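PDB 4QRN: 5-Carboxyvanillate Decarboxylase, which probably catalyses the metal-dependent decarboxylation of 5-carboxyvanillate, holding a manganese ion and the inhibitor 4-hydroxy-3-methoxy-5-nitrobenzoic acid in its active site. Local coordinates for residues A[23-27]-A[343-347]; A[46-52]-A[128-132]; A[194-200]-A[253-257]; A[272-276]-A[297-302]. All coordinates share one frame; numbering follows the deposited sequence.

Contact 1 (A[23-27]-A[343-347]); sequences MTQDL and ADEVR
R347, in the middle of helix 343-350, reaches out to Q25 and L27 in the N-terminal loop. At CB its chain leaves the helix with CG anti to the carbonyl carbon, and from CG to NE it is extended. R347 CG lies 4.0 Å from L27 CD2, and R347 CD comes within 4.1 Å of Q25 OE1. NE and NH2 then grip a single atom side-on, the backbone O of Q25. R347 NH2 to Q25 O is short and straight, 2.7 Å at 163°, and falls on a lone pair in the carbonyl plane; R347 NE, at 3.2 Å, comes from above the plane. A water that donates to T24 O and D26 O weakly accepts from R347 NE. At the tip, R347 NH1 forms a salt bridge of 2.9 Å with D344 OD1, one turn back on the same helix. L27 CD1 lies toward the rim of one guanidinium face, and Q25 OE1 stands over the centre of the other, 3.3 Å from R347 CZ. L27 continues inward, CD2 meeting V346 CG1 at 3.8 Å. A second water spans Q25 OE1 and D344 OD1. On this helix E345 bonds through OE2 to Y273 OH of the second subunit. The Q25 amide oxygen facing the cation, the carboxylate at its tip and the backbone carbonyl at its edge together probably stabilise the positive charge and fix the rotation of the guanidinium, tying the irregular N-terminal segment to the helix.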
loop_
_atom_site.group_PDB
_atom_site.type_symbol
_atom_site.label_atom_id
_atom_site.label_comp_id
_atom_site.label_asym_id
_atom_site.label_seq_id
_atom_site.Cartn_x
_atom_site.Cartn_y
_atom_site.Cartn_z
ATOM N N MET A 23 33.630 -16.847 -2.482
ATOM C CA MET A 23 32.863 -15.686 -2.050
ATOM C C MET A 23 33.632 -14.970 -0.948
ATOM O O MET A 23 34.415 -15.594 -0.202
ATOM C CB MET A 23 31.467 -16.114 -1.554
ATOM C CG MET A 23 31.462 -17.227 -0.484
ATOM S SD MET A 23 29.845 -18.001 -0.200
ATOM C CE MET A 23 29.085 -16.651 0.690
ATOM N N THR A 24 33.391 -13.672 -0.834
ATOM C CA THR A 24 34.069 -12.885 0.175
ATOM C C THR A 24 33.093 -12.071 1.001
ATOM O O THR A 24 31.972 -11.744 0.546
ATOM C CB THR A 24 35.147 -11.976 -0.471
ATOM O OG1 THR A 24 35.887 -11.318 0.562
ATOM C CG2 THR A 24 34.520 -10.948 -1.427
ATOM N N GLN A 25 33.517 -11.768 2.226
ATOM C CA GLN A 25 32.796 -10.847 3.081
ATOM C C GLN A 25 33.226 -9.418 2.781
ATOM O O GLN A 25 32.567 -8.480 3.218
ATOM C CB GLN A 25 33.048 -11.171 4.558
ATOM C CG GLN A 25 32.465 -12.518 4.974
ATOM C CD GLN A 25 30.974 -12.586 4.742
ATOM O OE1 GLN A 25 30.200 -11.888 5.393
ATOM N NE2 GLN A 25 30.560 -13.427 3.806
ATOM N N ASP A 26 34.335 -9.244 2.063
ATOM C CA ASP A 26 34.814 -7.896 1.762
ATOM C C ASP A 26 33.760 -7.089 1.004
ATOM O O ASP A 26 33.144 -7.565 0.045
ATOM C CB ASP A 26 36.073 -7.942 0.902
ATOM C CG ASP A 26 37.258 -8.606 1.588
ATOM O OD1 ASP A 26 37.226 -8.826 2.824
ATOM O OD2 ASP A 26 38.240 -8.904 0.865
ATOM N N LEU A 27 33.559 -5.861 1.425
ATOM C CA LEU A 27 32.744 -4.921 0.669
ATOM C C LEU A 27 33.632 -3.709 0.524
ATOM O O LEU A 27 33.888 -3.006 1.509
ATOM C CB LEU A 27 31.493 -4.577 1.456
ATOM C CG LEU A 27 30.409 -5.650 1.460
ATOM C CD1 LEU A 27 29.345 -5.281 2.461
ATOM C CD2 LEU A 27 29.788 -5.782 0.074
ATOM N N ALA A 343 25.167 -4.971 6.103
ATOM C CA ALA A 343 26.182 -5.399 5.140
ATOM C C ALA A 343 25.659 -6.543 4.267
ATOM O O ALA A 343 25.948 -6.595 3.058
ATOM C CB ALA A 343 27.471 -5.801 5.876
ATOM N N ASP A 344 24.928 -7.485 4.859
ATOM C CA ASP A 344 24.435 -8.607 4.063
ATOM C C ASP A 344 23.484 -8.160 2.956
ATOM O O ASP A 344 23.370 -8.858 1.947
ATOM C CB ASP A 344 23.745 -9.649 4.953
ATOM C CG ASP A 344 24.712 -10.551 5.671
ATOM O OD1 ASP A 344 25.878 -10.670 5.262
ATOM O OD2 ASP A 344 24.264 -11.195 6.629
ATOM N N GLU A 345 22.789 -7.040 3.115
ATOM C CA GLU A 345 21.934 -6.541 2.027
ATOM C C GLU A 345 22.792 -6.100 0.850
ATOM O O GLU A 345 22.432 -6.369 -0.291
ATOM C CB GLU A 345 21.029 -5.413 2.522
ATOM C CG GLU A 345 19.923 -5.932 3.406
ATOM C CD GLU A 345 18.925 -4.878 3.863
ATOM O OE1 GLU A 345 19.165 -3.661 3.680
ATOM O OE2 GLU A 345 17.883 -5.317 4.412
ATOM N N VAL A 346 23.893 -5.408 1.121
ATOM C CA VAL A 346 24.768 -4.996 0.038
ATOM C C VAL A 346 25.283 -6.237 -0.693
ATOM O O VAL A 346 25.321 -6.271 -1.918
ATOM C CB VAL A 346 25.943 -4.123 0.536
ATOM C CG1 VAL A 346 26.736 -3.612 -0.658
ATOM C CG2 VAL A 346 25.425 -2.944 1.373
ATOM N N ARG A 347 25.678 -7.277 0.057
ATOM C CA ARG A 347 26.160 -8.496 -0.564
ATOM C C ARG A 347 25.100 -9.121 -1.457
ATOM O O ARG A 347 25.406 -9.616 -2.557
ATOM C CB ARG A 347 26.632 -9.493 0.497
ATOM C CG ARG A 347 27.781 -8.968 1.302
ATOM C CD ARG A 347 28.366 -10.020 2.279
ATOM N NE ARG A 347 29.455 -9.398 3.047
ATOM C CZ ARG A 347 29.353 -8.944 4.298
ATOM N NH1 ARG A 347 28.249 -9.105 5.017
ATOM N NH2 ARG A 347 30.387 -8.336 4.847
HETATM O O HOH W 1 30.906 -9.169 0.320
HETATM O O HOH W 2 27.654 -12.531 6.218
#

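Contact 2 (A[46-52]-A[128-132]); sequences TREIIDV and LATRA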
loop_
_atom_site.group_PDB
_atom_site.type_symbol
_atom_site.label_atom_id
_atom_site.label_comp_id
_atom_site.label_asym_id
_atom_site.label_seq_id
_atom_site.Cartn_x
_atom_site.Cartn_y
_atom_site.Cartn_z
ATOM N N THR A 46 20.171 16.711 13.089
ATOM C CA THR A 46 20.895 17.674 13.907
ATOM C C THR A 46 20.316 17.600 15.317
ATOM O O THR A 46 19.112 17.451 15.529
ATOM C CB THR A 46 20.843 19.114 13.359
ATOM O OG1 THR A 46 19.541 19.675 13.567
ATOM C CG2 THR A 46 21.247 19.158 11.877
ATOM N N ARG A 47 21.200 17.746 16.289
ATOM C CA ARG A 47 20.790 17.656 17.682
ATOM C C ARG A 47 19.750 18.715 18.018
ATOM O O ARG A 47 18.796 18.440 18.759
ATOM C CB ARG A 47 22.021 17.803 18.583
ATOM C CG ARG A 47 21.787 17.566 20.080
ATOM C CD ARG A 47 21.443 16.106 20.369
ATOM N NE ARG A 47 20.036 15.997 20.685
ATOM C CZ ARG A 47 19.421 14.891 21.084
ATOM N NH1 ARG A 47 20.075 13.736 21.169
ATOM N NH2 ARG A 47 18.129 14.947 21.371
ATOM N N GLU A 48 19.922 19.924 17.489
ATOM C CA GLU A 48 18.983 20.977 17.848
ATOM C C GLU A 48 17.581 20.711 17.299
ATOM O O GLU A 48 16.600 21.067 17.960
ATOM C CB GLU A 48 19.482 22.364 17.439
ATOM C CG GLU A 48 19.683 22.548 15.976
ATOM C CD GLU A 48 20.306 23.887 15.626
ATOM O OE1 GLU A 48 20.718 24.642 16.546
ATOM O OE2 GLU A 48 20.401 24.180 14.411
ATOM N N ILE A 49 17.458 20.046 16.144
ATOM C CA ILE A 49 16.127 19.731 15.636
ATOM C C ILE A 49 15.512 18.585 16.447
ATOM O O ILE A 49 14.342 18.642 16.784
ATOM C CB ILE A 49 16.149 19.468 14.118
ATOM C CG1 ILE A 49 16.376 20.803 13.385
ATOM C CG2 ILE A 49 14.817 18.828 13.651
ATOM C CD1 ILE A 49 16.633 20.666 11.907
ATOM N N ILE A 50 16.288 17.554 16.781
ATOM C CA ILE A 50 15.753 16.503 17.652
ATOM C C ILE A 50 15.297 17.105 18.994
ATOM O O ILE A 50 14.265 16.710 19.532
ATOM C CB ILE A 50 16.748 15.325 17.861
ATOM C CG1 ILE A 50 17.227 14.736 16.514
ATOM C CG2 ILE A 50 16.115 14.222 18.723
ATOM C CD1 ILE A 50 16.114 14.326 15.559
ATOM N N ASP A 51 16.052 18.072 19.520
ATOM C CA ASP A 51 15.638 18.724 20.762
ATOM C C ASP A 51 14.305 19.460 20.598
ATOM O O ASP A 51 13.509 19.500 21.533
ATOM C CB ASP A 51 16.707 19.707 21.229
ATOM C CG ASP A 51 17.929 19.027 21.793
ATOM O OD1 ASP A 51 17.889 17.808 22.052
ATOM O OD2 ASP A 51 18.938 19.738 21.970
ATOM N N VAL A 52 14.039 20.038 19.420
ATOM C CA VAL A 52 12.721 20.639 19.187
ATOM C C VAL A 52 11.636 19.563 19.207
ATOM O O VAL A 52 10.566 19.782 19.802
ATOM C CB VAL A 52 12.647 21.422 17.858
ATOM C CG1 VAL A 52 11.209 21.874 17.577
ATOM C CG2 VAL A 52 13.598 22.611 17.909
ATOM N N LEU A 128 16.033 26.862 11.511
ATOM C CA LEU A 128 16.626 25.550 11.717
ATOM C C LEU A 128 16.887 24.839 10.396
ATOM O O LEU A 128 17.852 24.103 10.289
ATOM C CB LEU A 128 15.759 24.691 12.648
ATOM C CG LEU A 128 15.732 25.204 14.094
ATOM C CD1 LEU A 128 14.850 24.306 14.918
ATOM C CD2 LEU A 128 17.134 25.319 14.717
ATOM N N ALA A 129 16.025 25.036 9.408
ATOM C CA ALA A 129 16.289 24.446 8.086
ATOM C C ALA A 129 17.538 25.081 7.476
ATOM O O ALA A 129 18.353 24.386 6.872
ATOM C CB ALA A 129 15.097 24.643 7.171
ATOM N N THR A 130 17.673 26.402 7.599
ATOM C CA THR A 130 18.861 27.086 7.083
ATOM C C THR A 130 20.118 26.503 7.718
ATOM O O THR A 130 21.086 26.204 7.025
ATOM C CB THR A 130 18.792 28.593 7.391
ATOM O OG1 THR A 130 17.698 29.160 6.663
ATOM C CG2 THR A 130 20.107 29.285 7.004
ATOM N N ARG A 131 20.084 26.326 9.041
ATOM C CA ARG A 131 21.223 25.779 9.757
ATOM C C ARG A 131 21.516 24.335 9.344
ATOM O O ARG A 131 22.681 23.968 9.159
ATOM C CB ARG A 131 21.012 25.901 11.275
ATOM C CG ARG A 131 21.104 27.352 11.753
ATOM C CD ARG A 131 20.426 27.537 13.081
ATOM N NE ARG A 131 21.135 26.902 14.184
ATOM C CZ ARG A 131 22.156 27.441 14.855
ATOM N NH1 ARG A 131 22.638 28.636 14.527
ATOM N NH2 ARG A 131 22.706 26.764 15.858
ATOM N N ALA A 132 20.478 23.522 9.172
ATOM C CA ALA A 132 20.689 22.137 8.766
ATOM C C ALA A 132 21.275 22.091 7.356
ATOM O O ALA A 132 22.132 21.259 7.070
ATOM C CB ALA A 132 19.376 21.349 8.809
HETATM O O HOH W 3 19.685 22.418 12.457
#
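Helix segments 47-52 and 128-132, brought together where I49 faces L128 and T46 faces A132, run closer to antiparallel than to perpendicular, at 150°, with axes 10.6 Å apart. L128 carries the apolar part. L128 CD1 meets V52 CG2 at 3.7 Å, and L128 CB lies 4.0 Å from I49 CG1 as the two side chains slide past each other in opposite directions. I49 CD1 extends on to the methyl of A132, which T46 CG2 also approaches. On the polar side of the interface, E48 and R131 form a two-pronged salt bridge. R131 NE donates to E48 OE2 at 2.8 Å, on the syn lone pair, and R131 NH2 donates to E48 OE1 at 3.0 Å, so the guanidinium presents its side to both oxygens, although the two planes are turned 38° apart. E48 reaches this partner with CG in the crowded position between the backbone N and the carbonyl carbon (chi1 62°), its chain extended beyond; on the way its carboxylate passes over L128 CD2. A water donates to E48 OE2 at 2.7 Å, lies within bonding distance of T46 OG1, the N-cap of helix 47-59, and reaches L128 O weakly. V116, in a loop, also packs on I49. Helix 47-59 follows strand 38-44, and helix 122-142 makes the crossover from strand 106-111 to 147-149; both belong to an outer helical layer consistent with the (beta/alpha)8 barrel of amidohydrolases.

Contact 3 (A[194-200]-A[253-257]); sequences DPIFRAL and KYPSL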
loop_
_atom_site.group_PDB
_atom_site.type_symbol
_atom_site.label_atom_id
_atom_site.label_comp_id
_atom_site.label_asym_id
_atom_site.label_seq_id
_atom_site.Cartn_x
_atom_site.Cartn_y
_atom_site.Cartn_z
ATOM N N ASP A 194 2.490 25.589 -4.836
ATOM C CA ASP A 194 3.000 25.714 -6.188
ATOM C C ASP A 194 4.382 26.386 -6.310
ATOM O O ASP A 194 5.153 25.966 -7.159
ATOM C CB ASP A 194 1.977 26.441 -7.072
ATOM C CG ASP A 194 2.358 26.409 -8.529
ATOM O OD1 ASP A 194 2.421 25.297 -9.095
ATOM O OD2 ASP A 194 2.603 27.484 -9.107
ATOM N N PRO A 195 4.709 27.390 -5.466
ATOM C CA PRO A 195 6.048 27.976 -5.598
ATOM C C PRO A 195 7.192 26.975 -5.494
ATOM O O PRO A 195 8.255 27.212 -6.083
ATOM C CB PRO A 195 6.088 29.010 -4.466
ATOM C CG PRO A 195 4.642 29.450 -4.333
ATOM C CD PRO A 195 3.881 28.148 -4.498
ATOM N N ILE A 196 7.006 25.896 -4.746
ATOM C CA ILE A 196 8.047 24.907 -4.609
ATOM C C ILE A 196 8.286 24.220 -5.964
ATOM O O ILE A 196 9.446 24.040 -6.366
ATOM C CB ILE A 196 7.637 23.893 -3.529
ATOM C CG1 ILE A 196 7.749 24.558 -2.148
ATOM C CG2 ILE A 196 8.457 22.582 -3.642
ATOM C CD1 ILE A 196 7.095 23.758 -1.015
ATOM N N PHE A 197 7.215 23.841 -6.655
ATOM C CA PHE A 197 7.364 23.229 -7.963
ATOM C C PHE A 197 7.948 24.177 -8.982
ATOM O O PHE A 197 8.786 23.771 -9.778
ATOM C CB PHE A 197 6.043 22.632 -8.422
ATOM C CG PHE A 197 5.611 21.492 -7.541
ATOM C CD1 PHE A 197 6.314 20.306 -7.569
ATOM C CD2 PHE A 197 4.562 21.622 -6.652
ATOM C CE1 PHE A 197 5.962 19.241 -6.757
ATOM C CE2 PHE A 197 4.202 20.566 -5.818
ATOM C CZ PHE A 197 4.898 19.370 -5.870
ATOM N N ARG A 198 7.544 25.439 -8.964
ATOM C CA ARG A 198 8.109 26.419 -9.886
ATOM C C ARG A 198 9.626 26.478 -9.694
ATOM O O ARG A 198 10.383 26.509 -10.676
ATOM C CB ARG A 198 7.488 27.794 -9.667
ATOM C CG ARG A 198 6.053 27.903 -10.201
ATOM C CD ARG A 198 5.935 28.066 -11.715
ATOM N NE ARG A 198 6.494 29.352 -12.123
ATOM C CZ ARG A 198 5.870 30.517 -11.987
ATOM N NH1 ARG A 198 4.612 30.551 -11.562
ATOM N NH2 ARG A 198 6.505 31.644 -12.301
ATOM N N ALA A 199 10.084 26.486 -8.449
ATOM C CA ALA A 199 11.510 26.583 -8.180
ATOM C C ALA A 199 12.265 25.333 -8.620
ATOM O O ALA A 199 13.357 25.442 -9.174
ATOM C CB ALA A 199 11.751 26.870 -6.694
ATOM N N LEU A 200 11.698 24.152 -8.371
ATOM C CA LEU A 200 12.340 22.909 -8.802
ATOM C C LEU A 200 12.530 22.874 -10.308
ATOM O O LEU A 200 13.568 22.433 -10.786
ATOM C CB LEU A 200 11.505 21.694 -8.359
ATOM C CG LEU A 200 11.542 21.418 -6.862
ATOM C CD1 LEU A 200 10.384 20.487 -6.460
ATOM C CD2 LEU A 200 12.889 20.817 -6.518
ATOM N N LYS A 253 1.313 19.975 -15.707
ATOM C CA LYS A 253 1.661 21.348 -15.407
ATOM C C LYS A 253 3.170 21.562 -15.563
ATOM O O LYS A 253 3.606 22.596 -16.081
ATOM C CB LYS A 253 1.190 21.711 -14.000
ATOM C CG LYS A 253 1.311 23.179 -13.664
ATOM C CD LYS A 253 0.583 23.490 -12.375
ATOM C CE LYS A 253 0.623 24.991 -12.097
ATOM N NZ LYS A 253 -0.290 25.433 -11.007
ATOM N N TYR A 254 3.945 20.565 -15.124
ATOM C CA TYR A 254 5.406 20.648 -15.091
ATOM C C TYR A 254 6.000 19.396 -15.740
ATOM O O TYR A 254 6.451 18.484 -15.046
ATOM C CB TYR A 254 5.897 20.780 -13.640
ATOM C CG TYR A 254 5.378 22.029 -12.972
ATOM C CD1 TYR A 254 5.740 23.288 -13.457
ATOM C CD2 TYR A 254 4.502 21.966 -11.896
ATOM C CE1 TYR A 254 5.262 24.438 -12.872
ATOM C CE2 TYR A 254 4.019 23.121 -11.305
ATOM C CZ TYR A 254 4.394 24.351 -11.802
ATOM O OH TYR A 254 3.915 25.518 -11.239
ATOM N N PRO A 255 6.010 19.334 -17.078
ATOM C CA PRO A 255 6.418 18.089 -17.745
ATOM C C PRO A 255 7.863 17.697 -17.496
ATOM O O PRO A 255 8.180 16.513 -17.631
ATOM C CB PRO A 255 6.185 18.396 -19.236
ATOM C CG PRO A 255 5.217 19.510 -19.241
ATOM C CD PRO A 255 5.441 20.306 -18.019
ATOM N N SER A 256 8.732 18.638 -17.146
ATOM C CA SER A 256 10.125 18.279 -16.876
ATOM C C SER A 256 10.338 17.721 -15.470
ATOM O O SER A 256 11.386 17.140 -15.206
ATOM C CB SER A 256 11.053 19.473 -17.075
ATOM O OG SER A 256 10.900 20.448 -16.066
ATOM N N LEU A 257 9.378 17.920 -14.577
ATOM C CA LEU A 257 9.604 17.586 -13.168
ATOM C C LEU A 257 9.808 16.102 -12.937
ATOM O O LEU A 257 9.021 15.284 -13.420
ATOM C CB LEU A 257 8.402 18.067 -12.364
ATOM C CG LEU A 257 8.417 17.791 -10.866
ATOM C CD1 LEU A 257 9.478 18.629 -10.179
ATOM C CD2 LEU A 257 7.034 18.065 -10.289
#
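The ring of Y254 meets D194 at its edge, where OD1 lies near the ring plane, and R198 CD also comes up at the edge, 3.3 Å from Y254 OH. One face is covered by its own neighbour K253, whose CG stands 3.6 Å above the plane toward the rim. F197 approaches obliquely, its CB 3.6 Å from Y254 CE2. These groups join two parts of what is consistent with the amidohydrolase (beta/alpha)8 barrel: helix 194-203, which leads to strand 207-209, and the turn between helix 250-253 and strand 259-261. The turn is a type I beta turn from Y254 to L257.

The polar end centres on D194 OD1. Y254 OH donates to D194 OD1 at 2.6 Å, meeting the carboxylate on its syn side, and the carboxylate and ring planes are only 24° apart. K253 NZ, at the end of a fully extended chain, reaches D194 OD1 in a weak salt bridge of 3.3 Å, the two side chains coming from opposite directions. D194 turns to them because CG is anti to the backbone N (chi1 -171°). With a phenylalanine in place of Y254 the hydroxyl is lost, and D194 OD1 would probably be left to the long, weak bond from K253 while the carboxylate became freer to turn. Beside the tyrosine the packing is apolar: F197 also rests on I250 and L207, and F197 CD1 lies 3.6 Å from L257 CD2. N305 ND2 bonds to P255 O and L257 O of the turn. Further along the helix, L257 CD1 rests 4.1 Å from L200 CB.

Contact 4 (A[272-276]-A[297-302]); sequences LYRLD and TIEGYL. With 1DF (4-hydroxy-3-methoxy-5-nitrobenzoic acid), chain N.
L272 packs tightly into the start of helix 298-304, whereas D276 and E299 share a water on the more polar side. L272 CD1 lies 3.6 Å from E299 N and 3.8 Å from I298 CG2, and L302 CD1 closes on the same methyl; the other branch, CD2, runs along E299 CB and CG. I298 CD1 fills in against L275 CB at 3.9 Å, and both residues also touch L243 of helix 233-248. Between these two regions the D276 carboxylate accepts from the first amides of helix 298-304, alongside the N-cap T297, whose OG1 accepts from G300 N. D276 OD1 takes the N-H of I298 N on its syn lone pair at 2.8 Å. D276 OD2 is 3.0 Å from its own donor, E299 N. The chi1 of D276, -97°, lies away from a staggered value and swings the carboxylate across both amides. Replacing D276 by alanine removes both oxygens and is likely to leave the I298 and E299 amides without these acceptors and the helix start without a negative charge facing it. On the looser side a water donates to D276 OD2 at 2.6 Å and to E299 OE1, bridging two carboxylates of like charge whose oxygens are not in contact. From the far side of helix 268-284 R274 points to the bound nitrobenzoate, R274 NH2 donating to O22 at 2.9 Å with that oxygen at the guanidinium edge. This ligand is also held by Y73 and R80 of the second subunit.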
loop_
_atom_site.group_PDB
_atom_site.type_symbol
_atom_site.label_atom_id
_atom_site.label_comp_id
_atom_site.label_asym_id
_atom_site.label_seq_id
_atom_site.Cartn_x
_atom_site.Cartn_y
_atom_site.Cartn_z
ATOM N N LEU A 272 -0.136 -0.758 -10.213
ATOM C CA LEU A 272 -0.332 0.082 -11.392
ATOM C C LEU A 272 -1.570 -0.265 -12.205
ATOM O O LEU A 272 -2.293 0.630 -12.648
ATOM C CB LEU A 272 0.895 -0.009 -12.285
ATOM C CG LEU A 272 0.849 0.828 -13.551
ATOM C CD1 LEU A 272 0.637 2.336 -13.244
ATOM C CD2 LEU A 272 2.144 0.578 -14.345
ATOM N N TYR A 273 -1.812 -1.547 -12.478
ATOM C CA TYR A 273 -2.960 -1.909 -13.300
ATOM C C TYR A 273 -4.262 -1.386 -12.659
ATOM O O TYR A 273 -5.122 -0.823 -13.357
ATOM C CB TYR A 273 -3.028 -3.435 -13.471
ATOM C CG TYR A 273 -4.120 -3.873 -14.418
ATOM C CD1 TYR A 273 -5.413 -4.093 -13.967
ATOM C CD2 TYR A 273 -3.852 -4.039 -15.790
ATOM C CE1 TYR A 273 -6.405 -4.460 -14.850
ATOM C CE2 TYR A 273 -4.829 -4.439 -16.664
ATOM C CZ TYR A 273 -6.112 -4.641 -16.195
ATOM O OH TYR A 273 -7.083 -5.030 -17.099
ATOM N N ARG A 274 -4.402 -1.607 -11.353
ATOM C CA ARG A 274 -5.561 -1.157 -10.603
ATOM C C ARG A 274 -5.612 0.375 -10.530
ATOM O O ARG A 274 -6.701 0.959 -10.635
ATOM C CB ARG A 274 -5.540 -1.801 -9.232
ATOM C CG ARG A 274 -6.682 -1.438 -8.315
ATOM C CD ARG A 274 -6.897 -2.636 -7.412
ATOM N NE ARG A 274 -7.850 -2.506 -6.326
ATOM C CZ ARG A 274 -9.152 -2.718 -6.433
ATOM N NH1 ARG A 274 -9.725 -2.919 -7.633
ATOM N NH2 ARG A 274 -9.896 -2.689 -5.324
ATOM N N LEU A 275 -4.486 1.036 -10.347
ATOM C CA LEU A 275 -4.464 2.493 -10.327
ATOM C C LEU A 275 -5.047 3.053 -11.619
ATOM O O LEU A 275 -5.920 3.924 -11.608
ATOM C CB LEU A 275 -3.056 3.044 -10.131
ATOM C CG LEU A 275 -2.358 2.714 -8.820
ATOM C CD1 LEU A 275 -0.950 3.291 -8.819
ATOM C CD2 LEU A 275 -3.135 3.196 -7.616
ATOM N N ASP A 276 -4.532 2.593 -12.753
ATOM C CA ASP A 276 -5.014 3.129 -14.020
ATOM C C ASP A 276 -6.459 2.739 -14.290
ATOM O O ASP A 276 -7.233 3.574 -14.756
ATOM C CB ASP A 276 -4.096 2.727 -15.178
ATOM C CG ASP A 276 -3.079 3.828 -15.534
ATOM O OD1 ASP A 276 -3.427 5.038 -15.459
ATOM O OD2 ASP A 276 -1.944 3.488 -15.908
ATOM N N THR A 297 -1.503 8.260 -19.063
ATOM C CA THR A 297 -1.882 7.302 -18.035
ATOM C C THR A 297 -0.920 7.399 -16.858
ATOM O O THR A 297 0.176 7.963 -16.961
ATOM C CB THR A 297 -1.837 5.872 -18.585
ATOM O OG1 THR A 297 -0.494 5.599 -18.998
ATOM C CG2 THR A 297 -2.793 5.705 -19.771
ATOM N N ILE A 298 -1.331 6.817 -15.737
ATOM C CA ILE A 298 -0.439 6.744 -14.585
ATOM C C ILE A 298 0.827 5.974 -14.967
ATOM O O ILE A 298 1.936 6.372 -14.593
ATOM C CB ILE A 298 -1.169 6.143 -13.357
ATOM C CG1 ILE A 298 -2.292 7.118 -12.940
ATOM C CG2 ILE A 298 -0.183 5.924 -12.209
ATOM C CD1 ILE A 298 -3.214 6.577 -11.865
ATOM N N GLU A 299 0.685 4.902 -15.742
ATOM C CA GLU A 299 1.841 4.191 -16.259
ATOM C C GLU A 299 2.775 5.133 -17.039
ATOM O O GLU A 299 4.011 5.098 -16.856
ATOM C CB GLU A 299 1.369 3.038 -17.134
ATOM C CG GLU A 299 2.519 2.296 -17.774
ATOM C CD GLU A 299 2.060 1.087 -18.512
ATOM O OE1 GLU A 299 0.880 1.044 -18.921
ATOM O OE2 GLU A 299 2.875 0.170 -18.674
ATOM N N GLY A 300 2.189 5.968 -17.897
ATOM C CA GLY A 300 2.980 6.932 -18.630
ATOM C C GLY A 300 3.776 7.858 -17.729
ATOM O O GLY A 300 4.957 8.116 -18.002
ATOM N N TYR A 301 3.158 8.360 -16.670
ATOM C CA TYR A 301 3.891 9.234 -15.758
ATOM C C TYR A 301 4.981 8.470 -15.025
ATOM O O TYR A 301 6.030 9.043 -14.750
ATOM C CB TYR A 301 2.962 9.923 -14.740
ATOM C CG TYR A 301 1.980 10.859 -15.405
ATOM C CD1 TYR A 301 2.425 11.975 -16.120
ATOM C CD2 TYR A 301 0.617 10.613 -15.356
ATOM C CE1 TYR A 301 1.527 12.822 -16.748
ATOM C CE2 TYR A 301 -0.282 11.437 -15.985
ATOM C CZ TYR A 301 0.174 12.536 -16.683
ATOM O OH TYR A 301 -0.760 13.314 -17.327
ATOM N N LEU A 302 4.745 7.208 -14.674
ATOM C CA LEU A 302 5.826 6.453 -14.030
ATOM C C LEU A 302 7.028 6.343 -14.941
ATOM O O LEU A 302 8.162 6.400 -14.477
ATOM C CB LEU A 302 5.388 5.061 -13.609
ATOM C CG LEU A 302 4.363 4.989 -12.491
ATOM C CD1 LEU A 302 4.175 3.527 -12.151
ATOM C CD2 LEU A 302 4.784 5.776 -11.267
HETATM C C1 1DF N . -15.670 -1.362 -6.053
HETATM C CO1 1DF N . -14.714 -2.320 -6.302
HETATM C CO2 1DF N . -16.666 -1.604 -5.109
HETATM C CM1 1DF N . -14.802 -3.510 -5.563
HETATM C CM2 1DF N . -16.803 -2.852 -4.532
HETATM O OM 1DF N . -17.777 -3.164 -3.626
HETATM C CZ 1DF N . -15.906 -3.854 -4.826
HETATM C CC 1DF N . -15.669 -0.092 -6.777
HETATM C CV 1DF N . -18.542 -2.120 -3.097
HETATM O O1 1DF N . -16.199 0.908 -6.253
HETATM O O2 1DF N . -15.169 -0.023 -7.964
HETATM O O3 1DF N . -16.151 -5.118 -4.458
HETATM N N 1DF N . -13.530 -4.296 -5.430
HETATM O O11 1DF N . -13.406 -5.258 -4.718
HETATM O O22 1DF N . -12.506 -3.793 -5.942
HETATM O O HOH W 4 -1.765 1.435 -17.562
#

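From the N terminus the chain opens contact 1 at 23-27 and closes it only at 343-347, so that loop encloses the other three contacts and almost the whole fold. Within it the rest follow in series, none crossing another: contact 2 joins helices 47-59 and 122-142, contact 3 joins helix 194-203 to the turn before strand 259-261, and contact 4 joins helices 268-284 and 298-304. Contacts 3 and 4 are neighbours, their nearest atoms about 7 Å apart, whereas contacts 1 and 3 lie on opposite sides of the chain's centre, as do contacts 2 and 4. The helices of contacts 1 and 4 each also touch the second subunit.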